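Long-range contacts in beta 1-3 glucanase (Clostridium beijerinckii NCIMB 8052, PDB 5H4E), which probably hydrolyses the beta-1,3 linkages of glucans as a member of glycoside hydrolase family 64: residues 174-179 and 341-346; 150-155 and 357-362; 240-245 and 313-318. All blocks are in the same frame, centred on the assembly; numbering follows the deposited sequence.

Interaction 1: residues 174-179 and 341-346; sequences KTYGDT and SYENKS
Lys174 and Glu343 form a salt bridge, NZ standing 2.8 Å from OE2 on its syn lone pair. The two chains cross at about a right angle: the lysine is bent at chi2 and chi3, which folds its ammonium back toward the loop, while the glutamate runs out extended beyond CG (chi2 -178°). Glu343 OE2 also takes a water that bonds to Thr175 O, and OE1 shares another water with Tyr176 OH. Deeper in, Tyr342 N donates to Gly177 O over 3.1 Å. Gly177, lacking CB, can adopt phi 158°, psi -164°, where a CB would be crowded by the carbonyl of Tyr176; its N donates to a water 2.7 Å away that lies within donating distance of Tyr342 O and Lys345 O.

Packing follows. Thr179 CG2 sits over the centre of the Tyr342 ring, 3.7 Å from its centroid, in a CH-pi contact. Lys345 CG lies over one face of the Tyr176 ring, offset toward the rim, and Glu343 OE2 meets that ring's edge in its plane, 4.0 Å from CE1. The ammonium of Lys345 continues to Asp356 O.

Asp178 and Ser341 make a single beta bridge. An outermost strand, 173-177 of a five-stranded mixed sheet, is thus covered by a loop of consecutive beta turns, 341-344 and 342-345, the second with both central residues left-handed.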
# COMPACT_ATOMS: atom_id res chain seq x y z
N LYS A 174 6.89 -7.25 16.92
CA LYS A 174 5.49 -7.15 16.52
C LYS A 174 5.24 -7.83 15.18
O LYS A 174 6.12 -7.90 14.33
CB LYS A 174 5.06 -5.68 16.44
CG LYS A 174 5.10 -4.93 17.76
CD LYS A 174 4.17 -5.56 18.79
CE LYS A 174 2.71 -5.42 18.40
NZ LYS A 174 1.79 -5.96 19.45
N THR A 175 4.02 -8.31 15.00
CA THR A 175 3.60 -9.00 13.77
C THR A 175 2.28 -8.42 13.27
O THR A 175 1.26 -8.51 13.95
CB THR A 175 3.45 -10.52 13.99
OG1 THR A 175 4.71 -11.06 14.43
CG2 THR A 175 3.02 -11.23 12.70
N TYR A 176 2.31 -7.83 12.08
CA TYR A 176 1.11 -7.28 11.46
C TYR A 176 0.89 -7.89 10.08
O TYR A 176 1.85 -8.04 9.31
CB TYR A 176 1.18 -5.76 11.32
CG TYR A 176 1.26 -4.99 12.61
CD1 TYR A 176 0.74 -5.51 13.80
CD2 TYR A 176 1.81 -3.72 12.65
CE1 TYR A 176 0.80 -4.79 14.98
CE2 TYR A 176 1.88 -2.99 13.83
CZ TYR A 176 1.37 -3.54 15.00
OH TYR A 176 1.42 -2.83 16.18
N GLY A 177 -0.36 -8.23 9.77
CA GLY A 177 -0.72 -8.71 8.45
C GLY A 177 -2.01 -9.51 8.48
O GLY A 177 -2.78 -9.41 9.44
N ASP A 178 -2.26 -10.26 7.40
CA ASP A 178 -3.50 -11.02 7.26
C ASP A 178 -3.59 -12.17 8.23
O ASP A 178 -2.58 -12.77 8.60
CB ASP A 178 -3.63 -11.60 5.85
CG ASP A 178 -3.42 -10.56 4.77
OD1 ASP A 178 -3.91 -9.43 4.94
OD2 ASP A 178 -2.74 -10.87 3.78
N THR A 179 -4.82 -12.53 8.60
CA THR A 179 -5.06 -13.79 9.29
C THR A 179 -5.99 -14.65 8.46
O THR A 179 -6.94 -14.13 7.87
CB THR A 179 -5.70 -13.59 10.68
OG1 THR A 179 -7.00 -13.00 10.51
CG2 THR A 179 -4.84 -12.68 11.52
N SER A 341 -7.12 -9.31 10.29
CA SER A 341 -5.70 -9.02 10.45
C SER A 341 -5.36 -9.00 11.93
O SER A 341 -6.24 -8.85 12.77
CB SER A 341 -5.34 -7.69 9.80
OG SER A 341 -6.06 -6.63 10.41
N TYR A 342 -4.08 -9.14 12.25
CA TYR A 342 -3.65 -9.06 13.64
C TYR A 342 -3.92 -7.67 14.21
O TYR A 342 -3.50 -6.66 13.63
CB TYR A 342 -2.16 -9.40 13.77
CG TYR A 342 -1.84 -10.83 13.40
CD1 TYR A 342 -2.20 -11.89 14.23
CD2 TYR A 342 -1.17 -11.13 12.21
CE1 TYR A 342 -1.91 -13.20 13.88
CE2 TYR A 342 -0.86 -12.44 11.86
CZ TYR A 342 -1.24 -13.47 12.70
OH TYR A 342 -0.94 -14.77 12.34
N GLU A 343 -4.63 -7.63 15.35
CA GLU A 343 -4.96 -6.38 16.03
C GLU A 343 -5.69 -5.39 15.14
O GLU A 343 -5.63 -4.18 15.37
CB GLU A 343 -3.69 -5.72 16.58
CG GLU A 343 -2.93 -6.59 17.55
CD GLU A 343 -1.71 -5.89 18.11
OE1 GLU A 343 -1.81 -4.70 18.44
OE2 GLU A 343 -0.65 -6.54 18.22
N ASN A 344 -6.39 -5.92 14.15
CA ASN A 344 -7.12 -5.11 13.17
C ASN A 344 -6.27 -4.04 12.47
O ASN A 344 -6.80 -3.01 12.04
CB ASN A 344 -8.33 -4.45 13.83
CG ASN A 344 -9.50 -5.40 13.95
OD1 ASN A 344 -9.33 -6.60 14.20
ND2 ASN A 344 -10.71 -4.88 13.73
N LYS A 345 -4.97 -4.32 12.34
CA LYS A 345 -4.04 -3.41 11.67
C LYS A 345 -3.90 -3.76 10.20
O LYS A 345 -3.48 -4.87 9.86
CB LYS A 345 -2.66 -3.45 12.33
CG LYS A 345 -2.64 -3.17 13.81
CD LYS A 345 -2.62 -1.70 14.09
CE LYS A 345 -2.26 -1.46 15.55
NZ LYS A 345 -2.51 -0.06 15.95
N SER A 346 -4.22 -2.83 9.32
CA SER A 346 -4.17 -3.14 7.89
C SER A 346 -4.04 -1.87 7.06
O SER A 346 -4.63 -0.83 7.40
CB SER A 346 -5.43 -3.92 7.48
OG SER A 346 -5.43 -4.23 6.09
O HOH W 1 0.31 -3.38 18.32
O HOH W 2 0.03 -8.49 16.50
O HOH W 3 -2.06 -6.78 11.35
O HOH W 4 -1.96 -15.45 9.73

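Interaction 2: residues 150-155 and 357-362; sequences INTTRV and FSSTLH
Ser359 spans the gap to Thr152 with its whole short side chain. Its CB rests 3.5 Å from Thr152 OG1, a methylene laid beside a hydroxyl. OG, held between the backbone N and the carbonyl carbon (chi1 54°), then turns to donate to Thr152 O at 2.7 Å, and the same Ser359 OG lies 3.7 Å from Asn151 CB. A serine fits here because a hydroxyl on a single methylene is short enough to stay close to its own backbone yet reaches the carbonyl opposite.

Thr152 O is gripped twice. Ser359 OG comes from above the carbonyl plane, and Asn151 ND2 arrives from the opposite face over 3.0 Å, the oxygen lying almost in the plane of the amide that donates to it. That amide also donates to Glu140 OE1, so both of its hydrogens have work and its rotation is fixed. A water joins the backbones on the same stretch, accepting from Thr152 N and donating to Ser359 O.

Further along, Ile150 and Leu361 form an antiparallel hydrogen-bonded pair. Ile150 N to Leu361 O and Leu361 N to Ile150 O both span 2.9 Å, tying the ends of strands 147-151 and 361-363. On the sheet face that carries both side chains, Ile150 CG2 touches Leu361 CB at 4.0 Å; the two branched side chains meet at a slant, and Leu361 goes on to pack on Ile164, Lys174 and Tyr176.

The contact thus changes in chemistry along its length. Where the two chains diverge past the Ile150-Leu361 pair, side-chain hydroxyl, amide and water take over from the backbone ladder, and Thr152 O, Thr152 N and Ser359 O still have partners.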
# COMPACT_ATOMS: atom_id res chain seq x y z
N ILE A 150 8.20 -0.95 7.83
CA ILE A 150 7.92 -2.01 6.88
C ILE A 150 6.46 -2.39 7.02
O ILE A 150 5.91 -2.34 8.12
CB ILE A 150 8.88 -3.22 7.08
CG1 ILE A 150 8.59 -4.32 6.06
CG2 ILE A 150 8.80 -3.76 8.53
CD1 ILE A 150 9.69 -5.36 5.96
N ASN A 151 5.79 -2.70 5.90
CA ASN A 151 4.37 -3.03 5.99
C ASN A 151 3.89 -3.93 4.85
O ASN A 151 4.44 -3.89 3.74
CB ASN A 151 3.50 -1.75 6.01
CG ASN A 151 3.71 -0.87 4.78
OD1 ASN A 151 4.61 -0.04 4.75
ND2 ASN A 151 2.86 -1.05 3.76
N THR A 152 2.90 -4.76 5.16
CA THR A 152 2.06 -5.37 4.12
C THR A 152 1.13 -4.30 3.58
O THR A 152 0.92 -3.26 4.22
CB THR A 152 1.21 -6.52 4.66
OG1 THR A 152 0.22 -6.02 5.58
CG2 THR A 152 2.06 -7.57 5.36
N THR A 153 0.54 -4.53 2.41
CA THR A 153 -0.39 -3.53 1.91
C THR A 153 -1.55 -4.16 1.15
O THR A 153 -1.33 -5.02 0.29
CB THR A 153 0.33 -2.50 1.01
OG1 THR A 153 -0.64 -1.61 0.45
CG2 THR A 153 1.11 -3.19 -0.12
N ARG A 154 -2.76 -3.74 1.47
CA ARG A 154 -3.93 -4.12 0.68
C ARG A 154 -4.47 -2.91 -0.06
O ARG A 154 -5.65 -2.85 -0.38
CB ARG A 154 -5.03 -4.75 1.55
CG ARG A 154 -4.95 -6.26 1.63
CD ARG A 154 -3.65 -6.70 2.30
NE ARG A 154 -3.40 -8.14 2.17
CZ ARG A 154 -2.83 -8.71 1.11
NH1 ARG A 154 -2.44 -7.98 0.07
NH2 ARG A 154 -2.65 -10.03 1.10
N VAL A 155 -3.61 -1.94 -0.33
CA VAL A 155 -4.07 -0.71 -0.97
C VAL A 155 -4.51 -0.97 -2.41
O VAL A 155 -5.46 -0.36 -2.88
CB VAL A 155 -2.97 0.37 -0.90
CG1 VAL A 155 -3.31 1.56 -1.78
CG2 VAL A 155 -2.79 0.80 0.55
N PHE A 357 -3.83 2.86 12.30
CA PHE A 357 -4.61 1.64 12.07
C PHE A 357 -4.04 0.77 10.96
O PHE A 357 -4.60 -0.29 10.62
CB PHE A 357 -6.07 2.02 11.76
CG PHE A 357 -6.82 2.55 12.96
CD1 PHE A 357 -7.23 1.69 13.97
CD2 PHE A 357 -7.10 3.90 13.08
CE1 PHE A 357 -7.91 2.18 15.08
CE2 PHE A 357 -7.77 4.41 14.18
CZ PHE A 357 -8.17 3.54 15.19
N SER A 358 -2.91 1.20 10.41
CA SER A 358 -2.31 0.47 9.28
C SER A 358 -1.45 -0.68 9.78
O SER A 358 -1.22 -0.84 10.98
CB SER A 358 -1.48 1.41 8.40
OG SER A 358 -0.18 1.61 8.95
N SER A 359 -0.94 -1.46 8.84
CA SER A 359 -0.06 -2.58 9.14
C SER A 359 1.39 -2.15 9.30
O SER A 359 2.30 -2.98 9.28
CB SER A 359 -0.17 -3.62 8.03
OG SER A 359 0.09 -2.98 6.78
N THR A 360 1.62 -0.84 9.44
CA THR A 360 3.00 -0.36 9.51
C THR A 360 3.69 -0.81 10.78
O THR A 360 3.20 -0.56 11.88
CB THR A 360 3.09 1.18 9.43
OG1 THR A 360 2.69 1.63 8.13
CG2 THR A 360 4.55 1.63 9.67
N LEU A 361 4.82 -1.48 10.61
CA LEU A 361 5.75 -1.80 11.69
C LEU A 361 6.89 -0.80 11.65
O LEU A 361 7.35 -0.43 10.57
CB LEU A 361 6.29 -3.23 11.55
CG LEU A 361 5.25 -4.36 11.58
CD1 LEU A 361 5.69 -5.50 10.68
CD2 LEU A 361 5.07 -4.86 12.99
N HIS A 362 7.36 -0.37 12.82
CA HIS A 362 8.42 0.63 12.87
C HIS A 362 9.26 0.49 14.13
O HIS A 362 8.72 0.29 15.22
CB HIS A 362 7.82 2.04 12.81
CG HIS A 362 8.77 3.12 13.24
ND1 HIS A 362 9.92 3.42 12.55
CD2 HIS A 362 8.71 3.98 14.28
CE1 HIS A 362 10.55 4.41 13.15
NE2 HIS A 362 9.83 4.78 14.21
O HOH W 5 2.90 -5.45 7.97

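Interaction 3: residues 240-245 and 313-318; sequences HELTFT and LDPAHW
Pro315 O takes two donors. A water donates to it at 2.9 Å and accepts in turn from Thr245 N, bridging the two backbones; Trp318 N reaches the same oxygen more loosely, over 3.2 Å, closing the short 3-10 turn at 315-316. Within the same loop, His317 ND1 donates to Asp314 OD2 across 2.7 Å, OD2 lying in the plane of the imidazole.

The rest is apolar. Proline suits the start of the 3-10 turn, as its ring fixes phi and offers a rigid hydrocarbon surface. Its CB nestles 3.5 Å from Leu242 CD1. Pro315 CB also comes within 3.2 Å of Thr243 O, a close CH-to-carbonyl packing contact rather than a bond. The leucine has CG anti to the backbone N (chi1 171°), which brings its two methyls against Pro315 and the six-membered ring of Trp318: CD1 is shared between the two residues, lying 3.7 Å from Trp318 CZ2, while CD2 meets the indole at CH2.

Phe244 extends this surface. Trp318 CZ3 stands over one face of its ring, toward the rim, 3.4 Å from Phe244 CD1. The planes are inclined at 39°, so the pair is neither a flat stack nor an edge-to-face contact. Pro315 CA covers part of one indole face. Trp318 NE1, the sole polar atom of this side chain, donates to Val311 O, and Gln302 and Ala306 of helix 294-309 pack nearby.

Across the interface, then, cohesion comes mainly from buried hydrocarbon and aromatic surface, with a water supplying the polar link. Such a contact depends on close fit of shape more than on directional bonds, and it joins an outermost strand of the four-stranded sheet to the loop following helix 294-309.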
# COMPACT_ATOMS: atom_id res chain seq x y z
N HIS A 240 -20.87 24.78 9.56
CA HIS A 240 -20.40 24.21 10.81
C HIS A 240 -18.89 24.07 10.77
O HIS A 240 -18.30 24.03 9.70
CB HIS A 240 -21.07 22.86 11.09
CG HIS A 240 -22.56 22.93 11.16
ND1 HIS A 240 -23.36 22.92 10.04
CD2 HIS A 240 -23.40 23.03 12.22
CE1 HIS A 240 -24.63 23.01 10.40
NE2 HIS A 240 -24.68 23.07 11.72
N GLU A 241 -18.26 23.99 11.95
CA GLU A 241 -16.82 23.80 12.04
C GLU A 241 -16.46 22.34 12.16
O GLU A 241 -17.10 21.58 12.90
CB GLU A 241 -16.22 24.56 13.23
CG GLU A 241 -16.08 26.06 13.03
CD GLU A 241 -15.01 26.43 12.02
OE1 GLU A 241 -13.83 26.05 12.21
OE2 GLU A 241 -15.35 27.13 11.04
N LEU A 242 -15.43 21.94 11.43
CA LEU A 242 -14.81 20.63 11.59
C LEU A 242 -13.56 20.82 12.42
O LEU A 242 -12.58 21.41 11.95
CB LEU A 242 -14.47 20.02 10.22
CG LEU A 242 -13.62 18.75 10.16
CD1 LEU A 242 -14.19 17.71 11.07
CD2 LEU A 242 -13.62 18.23 8.73
N THR A 243 -13.58 20.34 13.65
CA THR A 243 -12.46 20.54 14.55
C THR A 243 -11.90 19.22 15.03
O THR A 243 -12.64 18.38 15.54
CB THR A 243 -12.86 21.38 15.75
OG1 THR A 243 -13.41 22.62 15.29
CG2 THR A 243 -11.65 21.66 16.64
N PHE A 244 -10.59 19.04 14.85
CA PHE A 244 -9.96 17.81 15.28
C PHE A 244 -8.55 18.06 15.81
O PHE A 244 -7.92 19.08 15.51
CB PHE A 244 -9.94 16.78 14.14
CG PHE A 244 -8.93 17.09 13.05
CD1 PHE A 244 -9.28 17.88 11.96
CD2 PHE A 244 -7.65 16.54 13.10
CE1 PHE A 244 -8.36 18.14 10.96
CE2 PHE A 244 -6.73 16.80 12.09
CZ PHE A 244 -7.08 17.60 11.03
N THR A 245 -8.08 17.12 16.62
CA THR A 245 -6.76 17.19 17.19
C THR A 245 -6.00 15.91 16.87
O THR A 245 -6.53 14.82 17.02
CB THR A 245 -6.82 17.40 18.70
OG1 THR A 245 -7.60 18.56 18.99
CG2 THR A 245 -5.42 17.57 19.28
N LEU A 313 -18.39 13.51 9.80
CA LEU A 313 -19.26 14.31 10.67
C LEU A 313 -19.04 14.05 12.16
O LEU A 313 -19.77 14.57 13.00
CB LEU A 313 -20.73 14.05 10.32
CG LEU A 313 -21.08 14.41 8.87
CD1 LEU A 313 -22.48 13.97 8.49
CD2 LEU A 313 -20.90 15.90 8.63
N ASP A 314 -18.03 13.25 12.49
CA ASP A 314 -17.74 12.94 13.90
C ASP A 314 -16.24 13.00 14.19
O ASP A 314 -15.63 11.98 14.53
CB ASP A 314 -18.29 11.55 14.26
CG ASP A 314 -18.26 11.26 15.76
OD1 ASP A 314 -18.10 12.19 16.58
OD2 ASP A 314 -18.43 10.08 16.13
N PRO A 315 -15.64 14.20 14.06
CA PRO A 315 -14.19 14.34 14.27
C PRO A 315 -13.70 13.91 15.66
O PRO A 315 -12.56 13.46 15.77
CB PRO A 315 -13.95 15.84 14.07
CG PRO A 315 -15.29 16.48 14.31
CD PRO A 315 -16.28 15.49 13.76
N ALA A 316 -14.52 14.04 16.70
CA ALA A 316 -14.09 13.61 18.04
C ALA A 316 -13.68 12.13 18.07
O ALA A 316 -12.90 11.72 18.92
CB ALA A 316 -15.19 13.88 19.07
N HIS A 317 -14.19 11.35 17.12
CA HIS A 317 -13.97 9.90 17.13
C HIS A 317 -13.13 9.41 15.95
O HIS A 317 -13.13 8.21 15.64
CB HIS A 317 -15.31 9.18 17.15
CG HIS A 317 -16.04 9.32 18.45
ND1 HIS A 317 -17.35 9.75 18.53
CD2 HIS A 317 -15.63 9.12 19.73
CE1 HIS A 317 -17.72 9.79 19.80
NE2 HIS A 317 -16.70 9.41 20.55
N TRP A 318 -12.39 10.32 15.33
CA TRP A 318 -11.52 9.94 14.23
C TRP A 318 -10.45 8.93 14.66
O TRP A 318 -9.93 8.19 13.83
CB TRP A 318 -10.87 11.19 13.63
CG TRP A 318 -11.79 11.93 12.69
CD1 TRP A 318 -13.11 11.64 12.43
CD2 TRP A 318 -11.46 13.05 11.88
NE1 TRP A 318 -13.61 12.52 11.51
CE2 TRP A 318 -12.62 13.40 11.15
CE3 TRP A 318 -10.29 13.79 11.69
CZ2 TRP A 318 -12.65 14.47 10.25
CZ3 TRP A 318 -10.31 14.85 10.80
CH2 TRP A 318 -11.48 15.17 10.08
O HOH W 6 -10.35 14.84 16.97

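How the interactions relate
Along the chain the pairs lie one within another: 150-155 and 357-362 enclose 174-179 and 341-346, which enclose 240-245 and 313-318. Interactions 1 and 2 are neighbours, with centres about 9 Å apart, and a salt bridge between Arg154 and Asp178 joins them, as does contact of Tyr176 with Thr360. They link the edge of the five-stranded mixed sheet to strands 147-151 and 361-363 of the eight-stranded one. Interaction 3 lies by a four-stranded sheet, its centre about 27 and 25 Å from those of interactions 1 and 2, though its nearest atoms approach interaction 2 to about 4 Å without touching. The chain thus leaves the larger beta region, builds the other, and returns.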